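PDB 6K97: fusion DH from Streptomyces sp. MJ635-86F5, which probably removes water from carrier-bound polyketide intermediates in cremimycin biosynthesis, as an engineered fusion of the two halves of a split double-hotdog dehydratase domain. Local coordinates for residues 33-41 with 50-61; 245-254 with 284-292. All blocks are in the same frame, centred on the assembly; numbering follows the deposited sequence.

The two contacts lie in different parts of the fusion. Contact 1 is in the N-terminal hotdog part and closes a beta hairpin. Contact 2 is in the predicted C-terminal hotdog and sets the start of helix 252-266 against the loop that leads into strand 291-298. Contact 1 is the more buried, and the second subunit packs on it. Contact 2 is partly buried, with charged side chains along its outer side. Contact 1 combines backbone bonds, two threonine hydroxyls and aromatic packing. Contact 2 relies on a glycine amide and a His-Ser pair, with leucine packing inside. Their centres are about 17 Å apart, yet they touch: Trp-61 meets His-251 edge-to-face, and Pro-35 packs on Phe-248.

Contact 1 of 2, residues 33-41 with 50-61; sequences EHPLLATAT and FTGRLALREHPW
A classic beta bulge sets Ala-38 and Thr-39 opposite the single residue Thr-51 in the hairpin of strands 39-42 and 48-55. The hairpin belongs to the N-terminal hotdog part of the fusion. Thr-51 O takes two backbone donors, Ala-38 N at 2.8 Å and Thr-39 N at 3.2 Å. The first lies in the carbonyl plane; the second is tilted 16° from it. Thr-39 OG1 donates to Thr-51 OG1 at 2.6 Å. Both hydroxyls stand between backbone N and carbonyl carbon (chi1 71° in Thr-39, 74° in Thr-51), and this turns the two oxygens toward each other. Thr-51 OG1 is also hydrogen-bonded to Leu-27 O of the second subunit, which joins the hairpin to that subunit.

Phe-50 points to the other side of the hairpin. Phe-50 CB meets Leu-37 CD1 at 4.0 Å, and Ala-40 CB comes obliquely to 3.7 Å from Phe-50 CE2. Ala-85 and Ile-88 of helix 75-88 touch this side chain. Phe-50 thus joins the hairpin to that helix.

Leu-36 works at the far end, where the chain after strand 48-55 turns back. Leu-36 CD2 makes a CH-pi contact over one face of His-59, 3.9 Å from the ring centroid. The same methyl reaches Leu-54 CD1 and the edge of the Trp-61 ring. At the ring edge, His-59 NE2 donates to Pro-35 O at 3.2 Å, from above the carbonyl plane.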
# COMPACT_ATOMS: atom_id res chain seq x y z
N GLU A 33 -12.54 -4.58 5.95
CA GLU A 33 -13.56 -4.18 6.95
C GLU A 33 -12.91 -4.19 8.32
O GLU A 33 -12.65 -5.23 8.89
CB GLU A 33 -14.80 -5.11 6.93
CG GLU A 33 -15.69 -4.93 5.70
CD GLU A 33 -15.13 -5.53 4.39
OE1 GLU A 33 -14.61 -6.68 4.39
OE2 GLU A 33 -15.22 -4.85 3.33
N HIS A 34 -12.64 -3.01 8.86
CA HIS A 34 -12.17 -2.89 10.24
C HIS A 34 -12.41 -1.49 10.72
O HIS A 34 -12.32 -0.58 9.94
CB HIS A 34 -10.68 -3.23 10.30
CG HIS A 34 -10.16 -3.41 11.68
ND1 HIS A 34 -9.55 -2.40 12.39
CD2 HIS A 34 -10.19 -4.48 12.50
CE1 HIS A 34 -9.19 -2.85 13.57
NE2 HIS A 34 -9.56 -4.11 13.66
N PRO A 35 -12.64 -1.28 12.01
CA PRO A 35 -12.87 0.10 12.49
C PRO A 35 -11.69 1.11 12.37
O PRO A 35 -11.94 2.29 12.37
CB PRO A 35 -13.26 -0.09 13.95
CG PRO A 35 -13.82 -1.49 14.00
CD PRO A 35 -12.95 -2.28 13.04
N LEU A 36 -10.44 0.65 12.33
CA LEU A 36 -9.24 1.52 12.20
C LEU A 36 -8.47 1.44 10.88
O LEU A 36 -7.53 2.16 10.68
CB LEU A 36 -8.26 1.19 13.32
CG LEU A 36 -8.87 1.24 14.72
CD1 LEU A 36 -7.95 0.67 15.81
CD2 LEU A 36 -9.27 2.65 15.10
N LEU A 37 -8.85 0.55 9.96
CA LEU A 37 -8.15 0.41 8.69
C LEU A 37 -9.16 0.46 7.56
O LEU A 37 -10.23 -0.13 7.66
CB LEU A 37 -7.38 -0.89 8.66
CG LEU A 37 -6.30 -1.02 9.72
CD1 LEU A 37 -5.76 -2.43 9.81
CD2 LEU A 37 -5.17 -0.05 9.43
N ALA A 38 -8.82 1.17 6.50
CA ALA A 38 -9.63 1.27 5.31
C ALA A 38 -9.22 0.27 4.16
O ALA A 38 -10.08 -0.19 3.44
CB ALA A 38 -9.58 2.70 4.79
N THR A 39 -7.93 -0.03 4.00
CA THR A 39 -7.41 -0.83 2.87
C THR A 39 -6.55 -2.03 3.29
O THR A 39 -5.98 -2.06 4.37
CB THR A 39 -6.52 0.03 1.92
OG1 THR A 39 -5.27 0.34 2.56
CG2 THR A 39 -7.20 1.33 1.48
N ALA A 40 -6.41 -2.99 2.37
CA ALA A 40 -5.50 -4.16 2.51
C ALA A 40 -5.01 -4.59 1.16
O ALA A 40 -5.80 -4.79 0.30
CB ALA A 40 -6.26 -5.32 3.12
N THR A 41 -3.71 -4.72 0.94
CA THR A 41 -3.28 -5.19 -0.34
C THR A 41 -2.16 -6.16 -0.20
O THR A 41 -1.31 -5.99 0.67
CB THR A 41 -2.87 -4.05 -1.29
OG1 THR A 41 -1.45 -3.91 -1.28
CG2 THR A 41 -3.45 -2.73 -0.90
N PHE A 50 -1.57 -2.47 5.02
CA PHE A 50 -2.89 -1.98 5.45
C PHE A 50 -2.82 -0.50 5.78
O PHE A 50 -1.82 -0.06 6.36
CB PHE A 50 -3.32 -2.70 6.69
CG PHE A 50 -3.28 -4.18 6.56
CD1 PHE A 50 -2.12 -4.86 6.73
CD2 PHE A 50 -4.41 -4.87 6.25
CE1 PHE A 50 -2.09 -6.24 6.63
CE2 PHE A 50 -4.38 -6.25 6.11
CZ PHE A 50 -3.22 -6.94 6.31
N THR A 51 -3.82 0.27 5.41
CA THR A 51 -3.76 1.72 5.68
C THR A 51 -5.07 2.23 6.23
O THR A 51 -6.14 1.66 5.99
CB THR A 51 -3.43 2.56 4.41
OG1 THR A 51 -4.58 2.63 3.53
CG2 THR A 51 -2.27 1.96 3.65
N GLY A 52 -4.97 3.33 6.98
CA GLY A 52 -6.16 4.02 7.47
C GLY A 52 -5.82 5.39 7.96
O GLY A 52 -4.65 5.74 8.17
N ARG A 53 -6.86 6.19 8.15
CA ARG A 53 -6.74 7.54 8.68
C ARG A 53 -7.10 7.47 10.14
O ARG A 53 -8.11 6.86 10.51
CB ARG A 53 -7.70 8.49 7.95
CG ARG A 53 -7.56 9.95 8.39
CD ARG A 53 -8.45 10.88 7.56
NE ARG A 53 -8.21 12.27 7.94
CZ ARG A 53 -8.89 12.94 8.88
NH1 ARG A 53 -9.89 12.36 9.55
NH2 ARG A 53 -8.59 14.21 9.14
N LEU A 54 -6.29 8.09 10.99
CA LEU A 54 -6.57 8.13 12.41
C LEU A 54 -6.71 9.54 12.99
O LEU A 54 -5.73 10.28 13.15
CB LEU A 54 -5.51 7.35 13.13
CG LEU A 54 -5.82 7.01 14.57
CD1 LEU A 54 -7.23 6.50 14.77
CD2 LEU A 54 -4.81 5.96 14.96
N ALA A 55 -7.95 9.91 13.31
CA ALA A 55 -8.28 11.23 13.83
C ALA A 55 -9.14 11.13 15.07
O ALA A 55 -10.14 10.47 15.10
CB ALA A 55 -8.99 12.05 12.76
N LEU A 56 -8.78 11.85 16.11
CA LEU A 56 -9.53 11.78 17.34
C LEU A 56 -10.99 12.16 17.12
O LEU A 56 -11.86 11.60 17.76
CB LEU A 56 -8.85 12.65 18.39
CG LEU A 56 -9.23 12.40 19.83
CD1 LEU A 56 -9.06 10.97 20.23
CD2 LEU A 56 -8.43 13.32 20.74
N ARG A 57 -11.26 13.08 16.20
CA ARG A 57 -12.62 13.53 15.94
C ARG A 57 -13.48 12.43 15.39
O ARG A 57 -14.67 12.42 15.66
CB ARG A 57 -12.62 14.70 14.96
CG ARG A 57 -11.92 15.94 15.51
CD ARG A 57 -11.89 17.10 14.51
NE ARG A 57 -13.09 17.93 14.61
CZ ARG A 57 -13.19 19.08 15.29
NH1 ARG A 57 -12.16 19.60 15.96
NH2 ARG A 57 -14.35 19.73 15.29
N GLU A 58 -12.92 11.52 14.59
CA GLU A 58 -13.69 10.37 14.12
C GLU A 58 -13.76 9.25 15.16
O GLU A 58 -14.51 8.32 14.97
CB GLU A 58 -13.13 9.79 12.82
CG GLU A 58 -13.08 10.73 11.60
CD GLU A 58 -12.18 10.18 10.51
OE1 GLU A 58 -11.50 9.16 10.72
OE2 GLU A 58 -12.11 10.78 9.42
N HIS A 59 -12.94 9.29 16.21
CA HIS A 59 -12.85 8.18 17.16
C HIS A 59 -12.83 8.71 18.59
O HIS A 59 -11.86 8.50 19.31
CB HIS A 59 -11.60 7.31 16.92
CG HIS A 59 -11.70 6.40 15.74
ND1 HIS A 59 -10.94 6.58 14.60
CD2 HIS A 59 -12.43 5.28 15.53
CE1 HIS A 59 -11.22 5.62 13.73
NE2 HIS A 59 -12.11 4.81 14.28
N PRO A 60 -13.90 9.38 19.01
CA PRO A 60 -13.83 10.05 20.32
C PRO A 60 -13.62 9.11 21.51
O PRO A 60 -13.12 9.54 22.54
CB PRO A 60 -15.18 10.80 20.43
CG PRO A 60 -15.82 10.69 19.08
CD PRO A 60 -15.23 9.52 18.38
N TRP A 61 -13.98 7.85 21.37
CA TRP A 61 -13.66 6.89 22.44
C TRP A 61 -12.17 6.85 22.82
O TRP A 61 -11.84 6.66 24.01
CB TRP A 61 -14.11 5.49 22.08
CG TRP A 61 -13.47 4.92 20.89
CD1 TRP A 61 -13.73 5.24 19.59
CD2 TRP A 61 -12.51 3.87 20.85
NE1 TRP A 61 -12.99 4.44 18.74
CE2 TRP A 61 -12.22 3.60 19.49
CE3 TRP A 61 -11.87 3.12 21.83
CZ2 TRP A 61 -11.30 2.67 19.09
CZ3 TRP A 61 -10.96 2.15 21.43
CH2 TRP A 61 -10.68 1.94 20.07

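Contact 2 of 2, residues 245-254 with 284-292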
# COMPACT_ATOMS: atom_id res chain seq x y z
N PRO A 245 -17.91 -3.84 20.18
CA PRO A 245 -16.87 -4.90 20.30
C PRO A 245 -16.99 -6.02 19.25
O PRO A 245 -15.97 -6.56 18.75
CB PRO A 245 -17.04 -5.42 21.72
CG PRO A 245 -18.41 -4.96 22.17
CD PRO A 245 -18.72 -3.71 21.40
N GLU A 246 -18.21 -6.27 18.82
CA GLU A 246 -18.46 -7.21 17.72
C GLU A 246 -17.75 -6.82 16.40
O GLU A 246 -17.54 -7.67 15.49
CB GLU A 246 -19.99 -7.38 17.51
CG GLU A 246 -20.72 -8.03 18.69
CD GLU A 246 -21.00 -7.10 19.88
OE1 GLU A 246 -20.56 -5.92 19.86
OE2 GLU A 246 -21.55 -7.54 20.89
N ALA A 247 -17.37 -5.56 16.26
CA ALA A 247 -16.70 -5.12 15.05
C ALA A 247 -15.17 -5.30 15.09
O ALA A 247 -14.51 -5.06 14.08
CB ALA A 247 -17.02 -3.65 14.79
N PHE A 248 -14.62 -5.70 16.24
CA PHE A 248 -13.19 -5.87 16.35
C PHE A 248 -12.77 -7.30 16.57
O PHE A 248 -13.54 -8.16 17.10
CB PHE A 248 -12.70 -5.15 17.60
CG PHE A 248 -12.75 -3.64 17.55
CD1 PHE A 248 -11.68 -2.94 17.13
CD2 PHE A 248 -13.80 -2.97 18.10
CE1 PHE A 248 -11.67 -1.57 17.16
CE2 PHE A 248 -13.83 -1.57 18.14
CZ PHE A 248 -12.74 -0.87 17.66
N HIS A 249 -11.49 -7.57 16.31
CA HIS A 249 -10.95 -8.87 16.73
C HIS A 249 -11.07 -8.97 18.24
O HIS A 249 -11.76 -9.85 18.71
CB HIS A 249 -9.57 -9.11 16.19
CG HIS A 249 -9.58 -9.13 14.70
ND1 HIS A 249 -10.10 -10.19 13.98
CD2 HIS A 249 -9.28 -8.17 13.79
CE1 HIS A 249 -10.00 -9.93 12.70
NE2 HIS A 249 -9.55 -8.70 12.56
N VAL A 250 -10.45 -8.02 18.94
CA VAL A 250 -10.71 -7.79 20.36
C VAL A 250 -10.64 -6.28 20.69
O VAL A 250 -9.64 -5.66 20.57
CB VAL A 250 -9.68 -8.51 21.25
CG1 VAL A 250 -10.12 -8.40 22.69
CG2 VAL A 250 -9.53 -9.96 20.88
N HIS A 251 -11.76 -5.73 21.13
CA HIS A 251 -11.95 -4.34 21.36
C HIS A 251 -10.80 -3.95 22.27
O HIS A 251 -10.63 -4.51 23.33
CB HIS A 251 -13.34 -4.09 22.01
CG HIS A 251 -13.79 -2.64 21.98
ND1 HIS A 251 -13.08 -1.62 22.57
CD2 HIS A 251 -14.88 -2.05 21.44
CE1 HIS A 251 -13.71 -0.48 22.40
NE2 HIS A 251 -14.81 -0.70 21.72
N PRO A 252 -10.00 -2.96 21.84
CA PRO A 252 -8.87 -2.53 22.63
C PRO A 252 -9.19 -2.12 24.07
O PRO A 252 -8.39 -2.39 24.94
CB PRO A 252 -8.37 -1.34 21.84
CG PRO A 252 -8.70 -1.67 20.42
CD PRO A 252 -10.01 -2.38 20.50
N ALA A 253 -10.36 -1.52 24.33
CA ALA A 253 -10.81 -1.21 25.71
C ALA A 253 -11.05 -2.47 26.57
O ALA A 253 -10.77 -2.48 27.78
CB ALA A 253 -12.07 -0.36 25.69
N LEU A 254 -11.53 -3.53 25.95
CA LEU A 254 -11.82 -4.77 26.67
C LEU A 254 -10.53 -5.41 27.08
O LEU A 254 -10.28 -5.73 28.28
CB LEU A 254 -12.60 -5.66 25.77
CG LEU A 254 -13.25 -6.93 26.21
CD1 LEU A 254 -14.28 -6.65 27.29
CD2 LEU A 254 -13.93 -7.53 24.97
N VAL A 284 -5.87 -15.16 19.34
CA VAL A 284 -7.29 -14.97 19.49
C VAL A 284 -7.98 -16.16 18.88
O VAL A 284 -7.69 -16.46 17.75
CB VAL A 284 -7.77 -13.77 18.73
CG1 VAL A 284 -9.27 -13.64 18.84
CG2 VAL A 284 -7.13 -12.54 19.31
N HIS A 285 -8.88 -16.84 19.62
CA HIS A 285 -9.59 -18.02 19.07
C HIS A 285 -10.95 -17.63 18.47
O HIS A 285 -11.46 -18.32 17.60
CB HIS A 285 -9.77 -19.12 20.14
CG HIS A 285 -8.52 -19.42 20.92
ND1 HIS A 285 -7.60 -20.36 20.51
CD2 HIS A 285 -8.02 -18.86 22.04
CE1 HIS A 285 -6.61 -20.40 21.38
NE2 HIS A 285 -6.82 -19.48 22.30
N HIS A 286 -11.58 -16.56 18.95
CA HIS A 286 -12.85 -16.05 18.37
C HIS A 286 -12.89 -14.52 18.49
O HIS A 286 -12.60 -13.99 19.50
CB HIS A 286 -14.05 -16.65 19.08
CG HIS A 286 -14.16 -18.12 18.95
ND1 HIS A 286 -13.81 -19.00 19.96
CD2 HIS A 286 -14.53 -18.89 17.91
CE1 HIS A 286 -14.03 -20.23 19.58
NE2 HIS A 286 -14.47 -20.20 18.34
N SER A 287 -13.27 -13.86 17.43
CA SER A 287 -13.26 -12.45 17.29
C SER A 287 -14.56 -11.93 17.83
O SER A 287 -15.47 -12.69 17.96
CB SER A 287 -13.23 -12.07 15.79
OG SER A 287 -11.91 -12.25 15.24
N GLY A 288 -14.63 -10.63 18.14
CA GLY A 288 -15.92 -10.05 18.50
C GLY A 288 -16.44 -10.24 19.91
O GLY A 288 -17.55 -9.86 20.17
N ALA A 289 -15.68 -10.75 20.86
CA ALA A 289 -16.22 -10.89 22.20
C ALA A 289 -16.66 -9.56 22.80
O ALA A 289 -15.98 -8.56 22.61
CB ALA A 289 -15.24 -11.56 23.13
N LYS A 290 -17.81 -9.55 23.48
CA LYS A 290 -18.32 -8.31 24.09
C LYS A 290 -17.92 -8.19 25.54
O LYS A 290 -17.80 -7.09 26.08
CB LYS A 290 -19.82 -8.19 23.90
CG LYS A 290 -20.69 -8.87 24.92
CD LYS A 290 -22.12 -8.37 24.77
CE LYS A 290 -22.95 -8.62 26.02
NZ LYS A 290 -23.74 -7.40 26.32
N SER A 291 -17.64 -9.33 26.16
CA SER A 291 -17.10 -9.33 27.52
C SER A 291 -16.23 -10.56 27.78
O SER A 291 -16.24 -11.50 27.00
CB SER A 291 -18.24 -9.23 28.53
OG SER A 291 -18.98 -10.40 28.57
N LEU A 292 -15.51 -10.53 28.89
CA LEU A 292 -14.51 -11.53 29.19
C LEU A 292 -14.36 -11.84 30.68
O LEU A 292 -14.47 -10.95 31.50
CB LEU A 292 -13.17 -11.04 28.69
CG LEU A 292 -12.97 -10.78 27.18
CD1 LEU A 292 -11.54 -10.38 26.99
CD2 LEU A 292 -13.21 -12.00 26.33
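Gly-288 N serves two carbonyls, donating to His-249 O at 3.0 Å. A weaker bond runs from Gly-288 N to Phe-248 O, 2.9 Å away. The phi of Gly-288 is positive (80°), which suits glycine. His-249 ND1 and Ser-287 OG form a hydrogen bond of 3.0 Å, with the hydroxyl at the ring edge. His-249 NE2 bonds to His-84 ND1 of the other fused part, so both ring nitrogens have a partner in this construct.

Further out, Pro-245 CG lies alongside Lys-290 CB at 3.9 Å. A bend in the Glu-246 chain (chi2 78°) lays OE2 against Lys-290 CB, but Glu-246 OE2 is 5.9 Å from Lys-290 NZ.

Inside, Leu-254 of helix 252-266 packs on the end of the loop and the start of strand 291-298 in the predicted C-terminal hotdog. Leu-254 CG sits 3.9 Å from Leu-292 CD1, and Leu-254 CD2 is 3.3 Å from Ala-289 O. Replacing Leu-254 by an alanine removes CG and both methyls, which is likely to open a gap between Leu-292 and Ala-289 O. Val-250 CG2 and Val-284 CG2 add a smaller apolar touch.

Polar bonds therefore fix the path of the loop, while apolar side chains seat the helix on the strand.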